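PDB 1XSZ: guanine nucleotide exchange protein from Legionella pneumophila, which probably acts as a guanine nucleotide exchange factor for ADP-ribosylation factor (Arf) GTPases, with a Sec7 domain and a capping domain over its active site. Local coordinates for residues D110-Y120 and A131-I142. Sequence-based numbering, arbitrary orientation. Where two conformers were deposited one is given.
Sequences DRLVQSFSGAY and ADAAYLLAFQTI
Tyr135 OH donates to Asp110 OD1 over 2.5 Å, the one direct hydrogen bond between segments 110-120 and 131-142. The bond reaches the syn side of the carboxylate, 15° out of its plane, while OD1 lies at the edge of the phenol ring. With CG anti to the backbone N (chi1 173°), the tyrosine extends across helix 110-120 as a knob in the hole formed by Asp110, Val113, Gln114 and Ser117. Gln114 CG approaches the ring obliquely, 3.5 Å from Tyr135 CE1, and Phe139 CD2, from the same helix as the tyrosine, lies over the rim of one ring face.

Apolar contacts continue from this knob. Val113 divides its branches: CG1 packs 3.7 Å from Ala138 CB, whereas CG2 meets Ile142 CD1 tip to tip. Phe116 presents a ring edge to Ala138 CB. The two helices belong to the all-helical Sec7 domain; their axes approach to 7.9 Å with N-to-C directions 128° apart. Consistent with that approach, small residues meet here: Gly118 CA lies 4.2 Å from Ala131 CB, and Ala134 CB 3.4 Å from Ser117 O.

Further polar links run through Ser117. In one of its two conformers OG, between backbone N and carbonyl carbon, donates to Gln114 O, which also accepts from Gly118 N on the same face; for that conformer a water donates to OG and, weakly, to Ala131 O, bridging the helices. Beyond the pair, Lys251 forms a salt bridge with Asp110 OD2, and both Lys251 NZ and Trp253 NE1 hydrogen-bond to Tyr135 OH, tying this Sec7 surface to the capping domain.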
loop_
_atom_site.group_PDB
_atom_site.type_symbol
_atom_site.label_atom_id
_atom_site.label_comp_id
_atom_site.label_asym_id
_atom_site.label_seq_id
_atom_site.Cartn_x
_atom_site.Cartn_y
_atom_site.Cartn_z
ATOM N N ASP A 110 -5.593 -1.745 0.738
ATOM C CA ASP A 110 -6.564 -2.630 1.363
ATOM C C ASP A 110 -6.774 -2.265 2.833
ATOM O O ASP A 110 -7.917 -2.147 3.292
ATOM C CB ASP A 110 -6.091 -4.084 1.216
ATOM C CG ASP A 110 -7.195 -5.094 1.459
ATOM O OD1 ASP A 110 -8.379 -4.705 1.485
ATOM O OD2 ASP A 110 -6.865 -6.290 1.602
ATOM N N ARG A 111 -5.688 -2.077 3.574
ATOM C CA ARG A 111 -5.821 -1.731 4.985
ATOM C C ARG A 111 -6.586 -0.429 5.178
ATOM O O ARG A 111 -7.381 -0.302 6.111
ATOM C CB ARG A 111 -4.449 -1.637 5.655
ATOM C CG ARG A 111 -3.650 -2.920 5.566
ATOM C CD ARG A 111 -2.578 -3.003 6.642
ATOM N NE ARG A 111 -1.721 -4.167 6.440
ATOM C CZ ARG A 111 -0.704 -4.206 5.587
ATOM N NH1 ARG A 111 -0.402 -3.141 4.856
ATOM N NH2 ARG A 111 0.003 -5.318 5.449
ATOM N N LEU A 112 -6.360 0.541 4.299
ATOM C CA LEU A 112 -7.058 1.817 4.419
ATOM C C LEU A 112 -8.557 1.599 4.189
ATOM O O LEU A 112 -9.389 2.091 4.955
ATOM C CB LEU A 112 -6.508 2.839 3.420
ATOM C CG LEU A 112 -5.090 3.348 3.700
ATOM C CD1 LEU A 112 -4.721 4.379 2.645
ATOM C CD2 LEU A 112 -5.001 3.959 5.100
ATOM N N VAL A 113 -8.904 0.851 3.148
ATOM C CA VAL A 113 -10.307 0.574 2.850
ATOM C C VAL A 113 -10.974 -0.173 4.014
ATOM O O VAL A 113 -12.128 0.098 4.355
ATOM C CB VAL A 113 -10.433 -0.237 1.532
ATOM C CG1 VAL A 113 -11.886 -0.642 1.284
ATOM C CG2 VAL A 113 -9.926 0.611 0.368
ATOM N N GLN A 114 -10.249 -1.093 4.636
ATOM C CA GLN A 114 -10.795 -1.837 5.775
ATOM C C GLN A 114 -11.052 -0.904 6.958
ATOM O O GLN A 114 -12.012 -1.089 7.710
ATOM C CB GLN A 114 -9.828 -2.945 6.195
ATOM C CG GLN A 114 -9.756 -4.104 5.216
ATOM C CD GLN A 114 -8.711 -5.126 5.607
ATOM O OE1 GLN A 114 -8.704 -5.626 6.733
ATOM N NE2 GLN A 114 -7.821 -5.445 4.677
ATOM N N SER A 115 -10.194 0.093 7.136
ATOM C CA SER A 115 -10.368 1.042 8.235
ATOM C C SER A 115 -11.656 1.834 8.020
ATOM O O SER A 115 -12.460 2.012 8.945
ATOM C CB SER A 115 -9.173 1.992 8.303
ATOM O OG SER A 115 -9.304 2.884 9.396
ATOM N N PHE A 116 -11.859 2.313 6.801
ATOM C CA PHE A 116 -13.071 3.056 6.493
ATOM C C PHE A 116 -14.315 2.206 6.724
ATOM O O PHE A 116 -15.273 2.654 7.352
ATOM C CB PHE A 116 -13.080 3.509 5.035
ATOM C CG PHE A 116 -14.429 3.968 4.570
ATOM C CD1 PHE A 116 -14.905 5.229 4.907
ATOM C CD2 PHE A 116 -15.265 3.101 3.871
ATOM C CE1 PHE A 116 -16.200 5.619 4.558
ATOM C CE2 PHE A 116 -16.557 3.484 3.520
ATOM C CZ PHE A 116 -17.024 4.741 3.866
ATOM N N SER A 117 -14.306 0.983 6.202
ATOM C CA SER A 117 -15.454 0.093 6.340
ATOM C C SER A 117 -15.831 -0.131 7.800
ATOM O O SER A 117 -17.012 -0.149 8.146
ATOM C CB SER A 117 -15.174 -1.251 5.657
ATOM O OG SER A 117 -14.108 -1.941 6.280
ATOM N N GLY A 118 -14.830 -0.297 8.656
ATOM C CA GLY A 118 -15.104 -0.504 10.067
ATOM C C GLY A 118 -15.682 0.734 10.726
ATOM O O GLY A 118 -16.622 0.638 11.524
ATOM N N ALA A 119 -15.128 1.897 10.404
ATOM C CA ALA A 119 -15.595 3.154 10.980
ATOM C C ALA A 119 -16.974 3.534 10.459
ATOM O O ALA A 119 -17.797 4.070 11.206
ATOM C CB ALA A 119 -14.602 4.270 10.684
ATOM N N TYR A 120 -17.224 3.268 9.180
ATOM C CA TYR A 120 -18.516 3.580 8.587
ATOM C C TYR A 120 -19.589 2.816 9.338
ATOM O O TYR A 120 -20.610 3.382 9.729
ATOM C CB TYR A 120 -18.572 3.170 7.113
ATOM C CG TYR A 120 -19.940 3.409 6.509
ATOM C CD1 TYR A 120 -20.366 4.698 6.206
ATOM C CD2 TYR A 120 -20.836 2.356 6.318
ATOM C CE1 TYR A 120 -21.656 4.940 5.734
ATOM C CE2 TYR A 120 -22.133 2.587 5.846
ATOM C CZ TYR A 120 -22.532 3.884 5.559
ATOM O OH TYR A 120 -23.809 4.132 5.112
ATOM N N ALA A 131 -19.226 -5.020 9.603
ATOM C CA ALA A 131 -18.080 -4.355 8.990
ATOM C C ALA A 131 -17.653 -5.040 7.698
ATOM O O ALA A 131 -17.236 -4.378 6.747
ATOM C CB ALA A 131 -16.913 -4.317 9.972
ATOM N N ASP A 132 -17.749 -6.367 7.665
ATOM C CA ASP A 132 -17.374 -7.122 6.476
ATOM C C ASP A 132 -18.267 -6.739 5.306
ATOM O O ASP A 132 -17.821 -6.688 4.158
ATOM C CB ASP A 132 -17.487 -8.625 6.737
ATOM C CG ASP A 132 -16.523 -9.106 7.801
ATOM O OD1 ASP A 132 -15.307 -8.867 7.649
ATOM O OD2 ASP A 132 -16.979 -9.724 8.788
ATOM N N ALA A 133 -19.535 -6.471 5.595
ATOM C CA ALA A 133 -20.475 -6.085 4.556
ATOM C C ALA A 133 -20.092 -4.709 4.029
ATOM O O ALA A 133 -20.189 -4.446 2.830
ATOM C CB ALA A 133 -21.896 -6.067 5.115
ATOM N N ALA A 134 -19.656 -3.831 4.928
ATOM C CA ALA A 134 -19.246 -2.490 4.539
ATOM C C ALA A 134 -17.988 -2.569 3.680
ATOM O O ALA A 134 -17.839 -1.808 2.727
ATOM C CB ALA A 134 -18.991 -1.633 5.777
ATOM N N TYR A 135 -17.098 -3.495 4.022
ATOM C CA TYR A 135 -15.855 -3.685 3.275
ATOM C C TYR A 135 -16.180 -4.153 1.856
ATOM O O TYR A 135 -15.626 -3.642 0.878
ATOM C CB TYR A 135 -14.971 -4.714 3.991
ATOM C CG TYR A 135 -13.730 -5.126 3.223
ATOM C CD1 TYR A 135 -12.706 -4.215 2.961
ATOM C CD2 TYR A 135 -13.581 -6.433 2.770
ATOM C CE1 TYR A 135 -11.559 -4.606 2.265
ATOM C CE2 TYR A 135 -12.446 -6.836 2.076
ATOM C CZ TYR A 135 -11.437 -5.919 1.829
ATOM O OH TYR A 135 -10.310 -6.331 1.156
ATOM N N LEU A 136 -17.073 -5.129 1.734
ATOM C CA LEU A 136 -17.465 -5.619 0.418
ATOM C C LEU A 136 -18.025 -4.462 -0.414
ATOM O O LEU A 136 -17.655 -4.281 -1.574
ATOM C CB LEU A 136 -18.525 -6.723 0.544
ATOM C CG LEU A 136 -19.167 -7.168 -0.777
ATOM C CD1 LEU A 136 -18.120 -7.814 -1.671
ATOM C CD2 LEU A 136 -20.303 -8.140 -0.497
ATOM N N LEU A 137 -18.917 -3.679 0.182
ATOM C CA LEU A 137 -19.517 -2.551 -0.517
ATOM C C LEU A 137 -18.444 -1.550 -0.939
ATOM O O LEU A 137 -18.479 -1.026 -2.053
ATOM C CB LEU A 137 -20.534 -1.856 0.387
ATOM C CG LEU A 137 -21.685 -1.127 -0.302
ATOM C CD1 LEU A 137 -22.555 -2.121 -1.068
ATOM C CD2 LEU A 137 -22.506 -0.413 0.752
ATOM N N ALA A 138 -17.495 -1.291 -0.044
ATOM C CA ALA A 138 -16.421 -0.352 -0.330
ATOM C C ALA A 138 -15.549 -0.774 -1.503
ATOM O O ALA A 138 -15.349 0.016 -2.429
ATOM C CB ALA A 138 -15.564 -0.130 0.914
ATOM N N PHE A 139 -15.036 -2.005 -1.492
ATOM C CA PHE A 139 -14.179 -2.381 -2.603
ATOM C C PHE A 139 -14.961 -2.605 -3.893
ATOM O O PHE A 139 -14.436 -2.374 -4.979
ATOM C CB PHE A 139 -13.210 -3.535 -2.221
ATOM C CG PHE A 139 -13.805 -4.918 -2.213
ATOM C CD1 PHE A 139 -14.151 -5.554 -3.399
ATOM C CD2 PHE A 139 -13.902 -5.633 -1.016
ATOM C CE1 PHE A 139 -14.575 -6.886 -3.403
ATOM C CE2 PHE A 139 -14.326 -6.967 -1.010
ATOM C CZ PHE A 139 -14.660 -7.591 -2.208
ATOM N N GLN A 140 -16.229 -2.998 -3.793
ATOM C CA GLN A 140 -17.039 -3.157 -4.995
ATOM C C GLN A 140 -17.261 -1.761 -5.599
ATOM O O GLN A 140 -17.208 -1.592 -6.814
ATOM C CB GLN A 140 -18.390 -3.811 -4.666
ATOM C CG GLN A 140 -18.324 -5.298 -4.340
ATOM C CD GLN A 140 -18.001 -6.160 -5.546
ATOM O OE1 GLN A 140 -18.364 -5.832 -6.673
ATOM N NE2 GLN A 140 -17.339 -7.283 -5.308
ATOM N N THR A 141 -17.490 -0.758 -4.752
ATOM C CA THR A 141 -17.701 0.603 -5.239
ATOM C C THR A 141 -16.424 1.154 -5.871
ATOM O O THR A 141 -16.479 1.855 -6.878
ATOM C CB THR A 141 -18.184 1.528 -4.104
ATOM O OG1 THR A 141 -19.392 0.989 -3.546
ATOM C CG2 THR A 141 -18.475 2.927 -4.637
ATOM N N ILE A 142 -15.275 0.830 -5.283
ATOM C CA ILE A 142 -14.004 1.269 -5.852
ATOM C C ILE A 142 -13.822 0.621 -7.234
ATOM O O ILE A 142 -13.409 1.285 -8.182
ATOM C CB ILE A 142 -12.838 0.924 -4.902
ATOM C CG1 ILE A 142 -12.911 1.848 -3.679
ATOM C CG2 ILE A 142 -11.491 1.083 -5.616
ATOM C CD1 ILE A 142 -12.010 1.441 -2.539
HETATM O O HOH W 1 -14.819 -3.990 7.629
#